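Local structure of enoyl-CoA hydratase/isomerase family protein (Mycobacterium tuberculosis, 4FN7) at residues A48-G53 with V97-G102. The protein probably catalyses the reversible hydration of enoyl-CoA thioesters in lipid metabolism, as a member of the enoyl-CoA hydratase/isomerase (crotonase) family. Sequence-based numbering, arbitrary orientation.
Sequences ALVITG and VMACTG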
loop_
_atom_site.group_PDB
_atom_site.type_symbol
_atom_site.label_atom_id
_atom_site.label_comp_id
_atom_site.label_asym_id
_atom_site.label_seq_id
_atom_site.Cartn_x
_atom_site.Cartn_y
_atom_site.Cartn_z
ATOM N N ALA A 48 -26.205 7.554 6.909
ATOM C CA ALA A 48 -25.125 6.574 6.910
ATOM C C ALA A 48 -25.667 5.205 7.299
ATOM O O ALA A 48 -26.750 5.100 7.879
ATOM C CB ALA A 48 -24.009 6.999 7.855
ATOM N N LEU A 49 -24.919 4.158 6.947
ATOM C CA LEU A 49 -25.276 2.788 7.301
ATOM C C LEU A 49 -24.293 2.259 8.319
ATOM O O LEU A 49 -23.095 2.535 8.228
ATOM C CB LEU A 49 -25.166 1.841 6.105
ATOM C CG LEU A 49 -25.852 2.032 4.766
ATOM C CD1 LEU A 49 -25.694 0.754 3.961
ATOM C CD2 LEU A 49 -27.307 2.346 4.982
ATOM N N VAL A 50 -24.806 1.474 9.253
ATOM C CA VAL A 50 -23.990 0.624 10.098
ATOM C C VAL A 50 -24.418 -0.807 9.836
ATOM O O VAL A 50 -25.604 -1.125 9.875
ATOM C CB VAL A 50 -24.201 0.941 11.580
ATOM C CG1 VAL A 50 -23.468 -0.079 12.451
ATOM C CG2 VAL A 50 -23.745 2.351 11.889
ATOM N N ILE A 51 -23.448 -1.666 9.548
ATOM C CA ILE A 51 -23.709 -3.090 9.375
ATOM C C ILE A 51 -22.967 -3.860 10.460
ATOM O O ILE A 51 -21.757 -3.684 10.635
ATOM C CB ILE A 51 -23.289 -3.581 7.970
ATOM C CG1 ILE A 51 -24.170 -2.911 6.907
ATOM C CG2 ILE A 51 -23.401 -5.098 7.878
ATOM C CD1 ILE A 51 -23.663 -3.084 5.490
ATOM N N THR A 52 -23.688 -4.710 11.184
ATOM C CA THR A 52 -23.101 -5.470 12.284
ATOM C C THR A 52 -23.285 -6.963 12.076
ATOM O O THR A 52 -24.103 -7.387 11.259
ATOM C CB THR A 52 -23.757 -5.125 13.648
ATOM O OG1 THR A 52 -24.896 -5.972 13.879
ATOM C CG2 THR A 52 -24.189 -3.654 13.710
ATOM N N GLY A 53 -22.516 -7.752 12.824
ATOM C CA GLY A 53 -22.773 -9.175 12.949
ATOM C C GLY A 53 -23.556 -9.466 14.218
ATOM O O GLY A 53 -24.325 -8.620 14.704
ATOM N N VAL A 97 -20.407 2.093 7.734
ATOM C CA VAL A 97 -19.537 1.725 8.845
ATOM C C VAL A 97 -19.814 0.298 9.263
ATOM O O VAL A 97 -20.955 -0.066 9.523
ATOM C CB VAL A 97 -19.724 2.664 10.059
ATOM C CG1 VAL A 97 -18.742 2.305 11.168
ATOM C CG2 VAL A 97 -19.537 4.110 9.637
ATOM N N MET A 98 -18.758 -0.511 9.316
ATOM C CA MET A 98 -18.890 -1.903 9.709
ATOM C C MET A 98 -18.587 -2.067 11.185
ATOM O O MET A 98 -17.538 -1.635 11.656
ATOM C CB MET A 98 -17.931 -2.781 8.902
ATOM C CG MET A 98 -18.140 -2.720 7.413
ATOM S SD MET A 98 -19.699 -3.473 6.944
ATOM C CE MET A 98 -19.652 -3.243 5.162
ATOM N N ALA A 99 -19.513 -2.700 11.900
ATOM C CA ALA A 99 -19.301 -3.118 13.278
ATOM C C ALA A 99 -18.937 -4.594 13.271
ATOM O O ALA A 99 -19.809 -5.462 13.224
ATOM C CB ALA A 99 -20.555 -2.888 14.101
ATOM N N CYS A 100 -17.636 -4.865 13.289
ATOM C CA CYS A 100 -17.130 -6.224 13.265
ATOM C C CYS A 100 -17.232 -6.815 14.668
ATOM O O CYS A 100 -16.363 -6.591 15.507
ATOM C CB CYS A 100 -15.682 -6.208 12.791
ATOM S SG CYS A 100 -15.037 -7.806 12.325
ATOM N N THR A 101 -18.307 -7.560 14.916
ATOM C CA THR A 101 -18.692 -7.957 16.266
ATOM C C THR A 101 -18.177 -9.345 16.631
ATOM O O THR A 101 -18.450 -9.868 17.714
ATOM C CB THR A 101 -20.223 -7.920 16.408
ATOM O OG1 THR A 101 -20.820 -8.583 15.286
ATOM C CG2 THR A 101 -20.715 -6.478 16.444
ATOM N N GLY A 102 -17.433 -9.932 15.704
ATOM C CA GLY A 102 -16.775 -11.206 15.909
ATOM C C GLY A 102 -15.895 -11.436 14.702
ATOM O O GLY A 102 -15.621 -10.519 13.935
#
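Val97 N donates to Leu49 O at 2.8 Å, and Val97 O accepts from Ile51 N at 3.0 Å. These two bonds grip Val97 between alternate residues of the neighbouring strand, the pattern of a parallel bridge, with Val50 opposite Val97. Val97 O also receives a CA-H...O contact from Val50. The side chains of Val97 and Val50 share one face of the sheet, where both meet Ala192 of helix 184-195.

Met98 sits on the opposite face, beside Ile51, and the two side chains point the same way. Its chain bends at chi2 (-68°), which lays Met98 SD 3.7 Å from Ile51 CB. Met98 CE then reaches Ile51 CD1 at 4.0 Å. Leu112 of helix 107-112 and Phe58 also pack on Met98.

Ala99 N donates to Ile51 O at 2.8 Å. Ala99 CB returns to the valine face and packs 3.7 Å from Thr52 CG2. Thr52 OG1 turns to other partners, Gly53 O at 2.8 Å and Ser17 OG.

Thr101 lies in the loop that follows, level with Gly53. Its OG1 faces the Gly53 backbone and is hydrogen-bonded to Asn54 O.

The two strands run parallel, their short axes 20° apart, in the buried core of the main sheet, between strands 13-18 and 117-120. Helices 64-69 and 73-90 connect them and helices pack on both faces, consistent with the beta-beta-alpha spiral of the crotonase fold.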